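Local coordinates for aminomethyltransferase (Bartonella henselae, PDB 3GIR), which is a member of the aminomethyltransferase family, in which a folate-binding domain is joined to a C-terminal barrel domain, at residues R115-I126 with A276-K284; A359-V367 with I376-P384. All coordinates share one frame; numbering follows the deposited sequence.

Overall arrangement
Contact 1 (115-126 with 276-284) sets the outermost strand of a five-stranded antiparallel sheet against the loop that leads into helix 284-289, in the folate-binding domain. Contact 2 (359-367 with 376-384) holds the hairpin of strands 366-371 and 374-381 together in the C-terminal barrel domain. The two share no elements and do not touch; the centres of contact 1 and contact 2 lie about 24 Å apart. Contact 1 is the more buried and sits nearer the middle of the chain, and side chains and bridging waters do most of its work. Contact 2 is farther out, on a largely exposed turn, and relies on backbone hydrogen bonds, with one buried valine packed among carbonyl oxygens.

Contact 1: R115-I126 with A276-K284; sequences RYSYLLNERAGI and AALTWAVPK
Tyr118 meets Leu278 with the edge of its ring: Leu278 O lies in the ring plane, and Tyr118 OH donates to it at 2.7 Å. Obliquely to the same ring come Ala281 CB and Val282 CG2, the latter 3.4 Å from Tyr118 OH. With CG anti to the backbone N (chi1 179°), the Tyr116 ring lies against the loop, and Leu278 CD1 and Ala281 CB sit at its edge. Trp280 comes to the same ring, its CH2 3.6 Å from Tyr116 CD2; the two planes are only 25° apart, but the rings are slid so far that they barely overlap. One face of the Trp280 indole looks onto Ala281 CB, offset toward the rim. Tyr116 OH finds its polar partner in Asp129 on the next strand. At the end of the row a water lies in plane at the edge of the Arg115 guanidinium, weakly bonded to NH1, and donates to Trp280 O; Arg115 NH1 comes within 3.3 Å of Pro283 CG.

Two more waters tie this loop to the strand: one donates to both Tyr116 O and Ala281 O, the other joins Ser117 OG to Ala281 O. Leu278 O is gripped from opposite faces of its plane, by Tyr118 OH and by Ala281 N, which pins the start of the 3-10 turn 279-281. An edge strand thus holds an irregular loop through a buried phenol hydroxyl and shared water, without strand pairing.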
loop_
_atom_site.group_PDB
_atom_site.type_symbol
_atom_site.label_atom_id
_atom_site.label_comp_id
_atom_site.label_asym_id
_atom_site.label_seq_id
_atom_site.Cartn_x
_atom_site.Cartn_y
_atom_site.Cartn_z
ATOM N N ARG A 115 1.608 -4.289 11.642
ATOM C CA ARG A 115 1.717 -5.480 10.771
ATOM C C ARG A 115 0.879 -5.287 9.540
ATOM O O ARG A 115 -0.262 -4.808 9.634
ATOM C CB ARG A 115 1.220 -6.766 11.478
ATOM C CG ARG A 115 2.298 -7.425 12.350
ATOM C CD ARG A 115 1.775 -8.747 12.823
ATOM N NE ARG A 115 2.020 -9.708 11.776
ATOM C CZ ARG A 115 2.999 -10.615 11.802
ATOM N NH1 ARG A 115 3.163 -11.411 10.759
ATOM N NH2 ARG A 115 3.792 -10.760 12.878
ATOM N N TYR A 116 1.427 -5.742 8.418
ATOM C CA TYR A 116 0.689 -5.810 7.167
ATOM C C TYR A 116 -0.246 -6.982 7.242
ATOM O O TYR A 116 0.119 -8.088 7.703
ATOM C CB TYR A 116 1.669 -6.011 5.970
ATOM C CG TYR A 116 1.020 -6.117 4.624
ATOM C CD1 TYR A 116 0.586 -5.000 3.945
ATOM C CD2 TYR A 116 0.818 -7.366 4.034
ATOM C CE1 TYR A 116 -0.006 -5.127 2.669
ATOM C CE2 TYR A 116 0.219 -7.485 2.787
ATOM C CZ TYR A 116 -0.160 -6.382 2.101
ATOM O OH TYR A 116 -0.804 -6.597 0.868
ATOM N N SER A 117 -1.494 -6.787 6.830
ATOM C CA SER A 117 -2.475 -7.845 6.847
ATOM C C SER A 117 -3.511 -7.612 5.751
ATOM O O SER A 117 -3.352 -6.761 4.866
ATOM C CB SER A 117 -3.163 -7.970 8.205
ATOM O OG SER A 117 -3.768 -9.235 8.347
ATOM N N TYR A 118 -4.581 -8.389 5.799
ATOM C CA TYR A 118 -5.661 -8.243 4.817
ATOM C C TYR A 118 -6.972 -8.767 5.331
ATOM O O TYR A 118 -7.010 -9.731 6.094
ATOM C CB TYR A 118 -5.293 -8.954 3.475
ATOM C CG TYR A 118 -4.290 -10.038 3.550
ATOM C CD1 TYR A 118 -4.590 -11.229 4.180
ATOM C CD2 TYR A 118 -3.053 -9.939 2.926
ATOM C CE1 TYR A 118 -3.663 -12.254 4.214
ATOM C CE2 TYR A 118 -2.128 -10.959 3.006
ATOM C CZ TYR A 118 -2.455 -12.107 3.633
ATOM O OH TYR A 118 -1.588 -13.180 3.683
ATOM N N LEU A 119 -8.030 -8.125 4.892
ATOM C CA LEU A 119 -9.386 -8.549 5.165
ATOM C C LEU A 119 -9.742 -9.581 4.080
ATOM O O LEU A 119 -9.769 -9.259 2.912
ATOM C CB LEU A 119 -10.291 -7.316 5.076
ATOM C CG LEU A 119 -11.683 -7.497 5.550
ATOM C CD1 LEU A 119 -11.778 -7.697 7.125
ATOM C CD2 LEU A 119 -12.605 -6.310 5.024
ATOM N N LEU A 120 -10.068 -10.814 4.473
ATOM C CA LEU A 120 -10.394 -11.857 3.485
ATOM C C LEU A 120 -11.858 -12.113 3.464
ATOM O O LEU A 120 -12.538 -12.020 4.532
ATOM C CB LEU A 120 -9.688 -13.118 3.918
ATOM C CG LEU A 120 -8.210 -13.079 3.994
ATOM C CD1 LEU A 120 -7.774 -14.485 4.430
ATOM C CD2 LEU A 120 -7.509 -12.670 2.698
ATOM N N ASN A 121 -12.364 -12.462 2.287
ATOM C CA ASN A 121 -13.710 -13.035 2.196
ATOM C C ASN A 121 -13.698 -14.527 2.483
ATOM O O ASN A 121 -12.656 -15.101 2.786
ATOM C CB ASN A 121 -14.362 -12.696 0.880
ATOM C CG ASN A 121 -13.692 -13.342 -0.339
ATOM O OD1 ASN A 121 -13.091 -14.373 -0.248
ATOM N ND2 ASN A 121 -13.832 -12.679 -1.475
ATOM N N GLU A 122 -14.891 -15.161 2.374
ATOM C CA GLU A 122 -15.085 -16.553 2.768
ATOM C C GLU A 122 -14.264 -17.508 1.893
ATOM O O GLU A 122 -13.877 -18.584 2.362
ATOM C CB GLU A 122 -16.593 -16.998 2.721
ATOM N N ARG A 123 -13.903 -17.047 0.690
ATOM C CA ARG A 123 -13.103 -17.802 -0.274
ATOM C C ARG A 123 -11.637 -17.406 -0.258
ATOM O O ARG A 123 -10.841 -17.778 -1.129
ATOM C CB ARG A 123 -13.690 -17.579 -1.658
ATOM C CG ARG A 123 -15.163 -18.076 -1.757
ATOM C CD ARG A 123 -15.878 -17.773 -3.062
ATOM N NE ARG A 123 -15.695 -16.406 -3.583
ATOM C CZ ARG A 123 -16.023 -15.255 -2.968
ATOM N NH1 ARG A 123 -16.545 -15.212 -1.715
ATOM N NH2 ARG A 123 -15.810 -14.110 -3.615
ATOM N N ALA A 124 -11.288 -16.644 0.764
ATOM C CA ALA A 124 -9.926 -16.145 0.993
ATOM C C ALA A 124 -9.440 -15.189 -0.073
ATOM O O ALA A 124 -8.235 -14.935 -0.173
ATOM C CB ALA A 124 -8.845 -17.337 1.287
ATOM N N GLY A 125 -10.372 -14.578 -0.841
ATOM C CA GLY A 125 -10.012 -13.456 -1.687
ATOM C C GLY A 125 -9.773 -12.222 -0.829
ATOM O O GLY A 125 -10.279 -12.091 0.292
ATOM N N ILE A 126 -8.945 -11.315 -1.340
ATOM C CA ILE A 126 -8.526 -10.147 -0.572
ATOM C C ILE A 126 -9.483 -9.000 -0.791
ATOM O O ILE A 126 -9.498 -8.331 -1.842
ATOM C CB ILE A 126 -7.077 -9.751 -0.910
ATOM C CG1 ILE A 126 -6.078 -10.843 -0.512
ATOM C CG2 ILE A 126 -6.651 -8.411 -0.132
ATOM C CD1 ILE A 126 -4.695 -10.666 -1.136
ATOM N N ALA A 276 -1.371 -14.247 -4.845
ATOM C CA ALA A 276 -0.653 -12.999 -4.768
ATOM C C ALA A 276 0.732 -13.040 -4.159
ATOM O O ALA A 276 1.418 -12.030 -4.089
ATOM C CB ALA A 276 -1.553 -11.937 -4.001
ATOM N N ALA A 277 1.156 -14.231 -3.723
ATOM C CA ALA A 277 2.426 -14.405 -3.006
ATOM C C ALA A 277 2.585 -13.439 -1.843
ATOM O O ALA A 277 3.650 -12.816 -1.665
ATOM C CB ALA A 277 3.659 -14.300 -3.967
ATOM N N LEU A 278 1.542 -13.435 -0.994
ATOM C CA LEU A 278 1.497 -12.614 0.201
ATOM C C LEU A 278 1.215 -13.495 1.440
ATOM O O LEU A 278 0.881 -12.959 2.516
ATOM C CB LEU A 278 0.434 -11.544 0.020
ATOM C CG LEU A 278 0.600 -10.468 -1.053
ATOM C CD1 LEU A 278 -0.631 -9.573 -1.031
ATOM C CD2 LEU A 278 1.821 -9.630 -0.806
ATOM N N THR A 279 1.330 -14.829 1.337
ATOM C CA THR A 279 1.008 -15.680 2.492
ATOM C C THR A 279 1.987 -15.431 3.636
ATOM O O THR A 279 1.667 -15.801 4.759
ATOM C CB THR A 279 1.052 -17.231 2.183
ATOM O OG1 THR A 279 2.375 -17.548 1.748
ATOM C CG2 THR A 279 0.002 -17.582 1.105
ATOM N N TRP A 280 3.153 -14.842 3.363
ATOM C CA TRP A 280 4.150 -14.505 4.387
ATOM C C TRP A 280 3.546 -13.654 5.529
ATOM O O TRP A 280 4.044 -13.654 6.652
ATOM C CB TRP A 280 5.346 -13.791 3.810
ATOM C CG TRP A 280 5.041 -12.529 3.035
ATOM C CD1 TRP A 280 5.007 -12.432 1.694
ATOM C CD2 TRP A 280 4.793 -11.212 3.548
ATOM N NE1 TRP A 280 4.737 -11.137 1.309
ATOM C CE2 TRP A 280 4.580 -10.372 2.435
ATOM C CE3 TRP A 280 4.697 -10.669 4.831
ATOM C CZ2 TRP A 280 4.308 -9.014 2.573
ATOM C CZ3 TRP A 280 4.431 -9.309 4.945
ATOM C CH2 TRP A 280 4.218 -8.524 3.831
ATOM N N ALA A 281 2.472 -12.928 5.210
ATOM C CA ALA A 281 1.806 -12.060 6.193
ATOM C C ALA A 281 1.050 -12.811 7.296
ATOM O O ALA A 281 0.581 -12.157 8.252
ATOM C CB ALA A 281 0.863 -11.066 5.468
ATOM N N VAL A 282 0.844 -14.131 7.154
ATOM C CA VAL A 282 0.106 -14.948 8.102
ATOM C C VAL A 282 1.090 -15.959 8.669
ATOM O O VAL A 282 1.449 -16.913 7.971
ATOM C CB VAL A 282 -1.064 -15.706 7.460
ATOM C CG1 VAL A 282 -1.923 -16.431 8.479
ATOM C CG2 VAL A 282 -1.965 -14.768 6.663
ATOM N N PRO A 283 1.577 -15.717 9.911
ATOM C CA PRO A 283 2.558 -16.632 10.543
ATOM C C PRO A 283 1.973 -18.011 10.807
ATOM O O PRO A 283 0.763 -18.198 10.774
ATOM C CB PRO A 283 2.949 -15.924 11.845
ATOM C CG PRO A 283 2.459 -14.499 11.716
ATOM C CD PRO A 283 1.298 -14.519 10.732
ATOM N N LYS A 284 2.859 -18.990 10.970
ATOM C CA LYS A 284 2.469 -20.385 11.184
ATOM C C LYS A 284 1.483 -20.551 12.331
ATOM O O LYS A 284 0.521 -21.271 12.198
ATOM C CB LYS A 284 3.718 -21.295 11.421
HETATM O O HOH W 1 2.062 -9.439 8.771
HETATM O O HOH W 2 4.294 -13.012 9.166
HETATM O O HOH W 3 -1.807 -11.085 8.629
#

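Contact 2: A359-V367 with I376-P384; sequences AWKVEGTEV and IALSVHSLP
Val367 and Leu378 exchange both of their backbone hydrogen bonds, Val367 N to Leu378 O at 3.0 Å and Leu378 N to Val367 O at 2.8 Å, each close to straight. Farther along, Val380 N donates to Thr365 O at 2.9 Å and Gly364 N to Val380 O at 2.8 Å, so backbone bonding continues past the last bridge into the turn, where two successive residues use both polar backbone atoms of Val380. That turn, Val362 to Thr365, is type II, and Val362 O takes both Thr365 N and Thr365 OG1. Glu366 and Ser379, next to Val367 and Leu378, form a non-hydrogen-bonded antiparallel pair, where Glu366 CA approaches Leu378 O. This is the hairpin of strands 366-371 and 374-381 at one edge of the antiparallel sheet in the C-terminal barrel domain, with strand 309-315 on the other side of 374-381.

Packing centres on Val380, whose two methyls lie against backbone carbonyl oxygens leading into and around the turn: CG1, anti to the backbone N (chi1 168°), rests 3.5 Å from Lys361 O, while CG2 lies 3.4 Å from Trp360 O and also meets Thr365 CB. On the sheet face of Val367 and Leu378, Val367 CG2 lies 4.0 Å from Leu378 CB. Outermost, in the conformer modelled here, one of two, Glu363 OE2 reaches Ser382 N and OG through separate waters.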
loop_
_atom_site.group_PDB
_atom_site.type_symbol
_atom_site.label_atom_id
_atom_site.label_comp_id
_atom_site.label_asym_id
_atom_site.label_seq_id
_atom_site.Cartn_x
_atom_site.Cartn_y
_atom_site.Cartn_z
ATOM N N ALA A 359 3.297 -22.430 -14.203
ATOM C CA ALA A 359 4.332 -22.910 -15.139
ATOM C C ALA A 359 5.271 -21.899 -15.750
ATOM O O ALA A 359 6.340 -22.238 -16.191
ATOM C CB ALA A 359 3.712 -23.809 -16.270
ATOM N N TRP A 360 4.866 -20.622 -15.733
ATOM C CA TRP A 360 5.638 -19.538 -16.281
ATOM C C TRP A 360 6.276 -18.665 -15.232
ATOM O O TRP A 360 6.857 -17.624 -15.577
ATOM C CB TRP A 360 4.730 -18.646 -17.127
ATOM C CG TRP A 360 4.456 -19.192 -18.588
ATOM C CD1 TRP A 360 5.121 -18.840 -19.712
ATOM C CD2 TRP A 360 3.495 -20.140 -18.952
ATOM N NE1 TRP A 360 4.656 -19.570 -20.773
ATOM C CE2 TRP A 360 3.624 -20.356 -20.337
ATOM C CE3 TRP A 360 2.550 -20.870 -18.249
ATOM C CZ2 TRP A 360 2.826 -21.270 -21.034
ATOM C CZ3 TRP A 360 1.728 -21.769 -18.946
ATOM C CH2 TRP A 360 1.868 -21.929 -20.343
ATOM N N LYS A 361 6.164 -19.045 -13.961
ATOM C CA LYS A 361 6.608 -18.087 -12.902
ATOM C C LYS A 361 8.100 -18.077 -12.657
ATOM O O LYS A 361 8.606 -17.202 -11.933
ATOM C CB LYS A 361 5.804 -18.280 -11.630
ATOM C CG LYS A 361 6.311 -19.346 -10.730
ATOM C CD LYS A 361 5.668 -19.174 -9.352
ATOM C CE LYS A 361 5.893 -20.360 -8.485
ATOM N NZ LYS A 361 5.145 -20.138 -7.213
ATOM N N VAL A 362 8.882 -18.955 -13.285
ATOM C CA VAL A 362 10.318 -18.924 -13.056
ATOM C C VAL A 362 10.969 -17.639 -13.555
ATOM O O VAL A 362 10.745 -17.191 -14.684
ATOM C CB VAL A 362 11.060 -20.169 -13.673
ATOM C CG1 VAL A 362 12.560 -20.068 -13.553
ATOM C CG2 VAL A 362 10.537 -21.412 -13.001
ATOM N N GLU A 363 11.821 -17.047 -12.713
ATOM C CA GLU A 363 12.594 -15.873 -13.070
ATOM C C GLU A 363 13.252 -16.018 -14.414
ATOM O O GLU A 363 13.949 -17.005 -14.622
ATOM C CB GLU A 363 13.715 -15.628 -12.027
ATOM C CG GLU A 363 14.381 -14.308 -12.168
ATOM C CD GLU A 363 15.374 -14.033 -11.029
ATOM O OE1 GLU A 363 15.254 -14.709 -9.984
ATOM O OE2 GLU A 363 16.254 -13.168 -11.196
ATOM N N GLY A 364 13.067 -15.062 -15.329
ATOM C CA GLY A 364 13.623 -15.088 -16.661
ATOM C C GLY A 364 12.703 -15.594 -17.741
ATOM O O GLY A 364 12.984 -15.396 -18.907
ATOM N N THR A 365 11.585 -16.193 -17.345
ATOM C CA THR A 365 10.620 -16.768 -18.323
ATOM C C THR A 365 10.129 -15.632 -19.259
ATOM O O THR A 365 9.697 -14.601 -18.782
ATOM C CB THR A 365 9.478 -17.434 -17.689
ATOM O OG1 THR A 365 9.944 -18.541 -16.860
ATOM C CG2 THR A 365 8.481 -17.968 -18.699
ATOM N N GLU A 366 10.217 -15.870 -20.550
ATOM C CA GLU A 366 9.600 -14.982 -21.583
ATOM C C GLU A 366 8.085 -15.181 -21.674
ATOM O O GLU A 366 7.578 -16.296 -21.885
ATOM C CB GLU A 366 10.208 -15.240 -22.962
ATOM C CG GLU A 366 11.654 -15.003 -23.068
ATOM C CD GLU A 366 12.222 -15.244 -24.485
ATOM O OE1 GLU A 366 11.707 -16.088 -25.279
ATOM O OE2 GLU A 366 13.186 -14.545 -24.783
ATOM N N VAL A 367 7.388 -14.021 -21.638
ATOM C CA VAL A 367 5.968 -13.922 -21.973
ATOM C C VAL A 367 5.843 -12.779 -22.938
ATOM O O VAL A 367 6.770 -12.024 -23.152
ATOM C CB VAL A 367 5.049 -13.770 -20.746
ATOM C CG1 VAL A 367 5.182 -14.989 -19.776
ATOM C CG2 VAL A 367 5.326 -12.497 -19.953
ATOM N N ILE A 376 5.636 -8.326 -28.439
ATOM C CA ILE A 376 6.617 -7.665 -27.597
ATOM C C ILE A 376 6.943 -8.599 -26.422
ATOM O O ILE A 376 6.020 -9.120 -25.787
ATOM C CB ILE A 376 6.087 -6.354 -26.916
ATOM C CG1 ILE A 376 5.932 -5.240 -27.935
ATOM C CG2 ILE A 376 7.074 -5.849 -25.783
ATOM C CD1 ILE A 376 6.741 -5.466 -29.119
ATOM N N ALA A 377 8.218 -8.783 -26.094
ATOM C CA ALA A 377 8.586 -9.733 -25.039
ATOM C C ALA A 377 8.702 -9.032 -23.688
ATOM O O ALA A 377 9.104 -7.861 -23.607
ATOM C CB ALA A 377 9.936 -10.442 -25.397
ATOM N N LEU A 378 8.310 -9.698 -22.634
ATOM C CA LEU A 378 8.613 -9.296 -21.241
ATOM C C LEU A 378 9.304 -10.514 -20.583
ATOM O O LEU A 378 9.021 -11.640 -20.974
ATOM C CB LEU A 378 7.369 -9.075 -20.412
ATOM C CG LEU A 378 6.381 -8.011 -20.957
ATOM C CD1 LEU A 378 5.415 -8.573 -22.057
ATOM C CD2 LEU A 378 5.651 -7.341 -19.825
ATOM N N SER A 379 10.144 -10.306 -19.575
ATOM C CA SER A 379 10.627 -11.451 -18.841
ATOM C C SER A 379 10.163 -11.357 -17.392
ATOM O O SER A 379 10.106 -10.261 -16.769
ATOM C CB SER A 379 12.167 -11.520 -18.948
ATOM O OG SER A 379 12.767 -10.332 -18.431
ATOM N N VAL A 380 9.858 -12.499 -16.831
ATOM C CA VAL A 380 9.485 -12.554 -15.440
ATOM C C VAL A 380 10.722 -12.156 -14.631
ATOM O O VAL A 380 11.826 -12.549 -14.931
ATOM C CB VAL A 380 9.023 -13.972 -15.037
ATOM C CG1 VAL A 380 8.911 -14.108 -13.484
ATOM C CG2 VAL A 380 7.726 -14.377 -15.804
ATOM N N HIS A 381 10.548 -11.276 -13.649
ATOM C CA HIS A 381 11.640 -10.559 -12.997
ATOM C C HIS A 381 11.404 -10.590 -11.495
ATOM O O HIS A 381 10.288 -10.487 -11.003
ATOM C CB HIS A 381 11.764 -9.118 -13.490
ATOM C CG HIS A 381 13.036 -8.409 -13.123
ATOM N ND1 HIS A 381 13.288 -7.897 -11.854
ATOM C CD2 HIS A 381 14.102 -8.082 -13.878
ATOM C CE1 HIS A 381 14.481 -7.320 -11.858
ATOM N NE2 HIS A 381 14.998 -7.418 -13.066
ATOM N N SER A 382 12.520 -10.714 -10.740
ATOM C CA SER A 382 12.463 -10.598 -9.289
ATOM C C SER A 382 11.924 -9.245 -8.810
ATOM O O SER A 382 12.093 -8.253 -9.494
ATOM C CB SER A 382 13.870 -10.830 -8.675
ATOM O OG SER A 382 14.771 -9.879 -9.145
ATOM N N LEU A 383 11.295 -9.273 -7.646
ATOM C CA LEU A 383 10.875 -8.037 -6.970
ATOM C C LEU A 383 11.602 -7.960 -5.637
ATOM O O LEU A 383 11.892 -9.011 -5.050
ATOM C CB LEU A 383 9.396 -8.072 -6.769
ATOM C CG LEU A 383 8.504 -8.045 -8.029
ATOM C CD1 LEU A 383 7.043 -8.333 -7.595
ATOM C CD2 LEU A 383 8.725 -6.712 -8.779
ATOM N N PRO A 384 11.914 -6.749 -5.155
ATOM C CA PRO A 384 11.665 -5.479 -5.825
ATOM C C PRO A 384 12.648 -5.226 -6.956
ATOM O O PRO A 384 13.722 -5.837 -7.055
ATOM C CB PRO A 384 11.857 -4.440 -4.722
ATOM C CG PRO A 384 12.869 -5.109 -3.832
ATOM C CD PRO A 384 12.689 -6.574 -3.909
HETATM O O HOH W 4 15.103 -11.068 -12.229
HETATM O O HOH W 5 17.259 -10.817 -9.324
#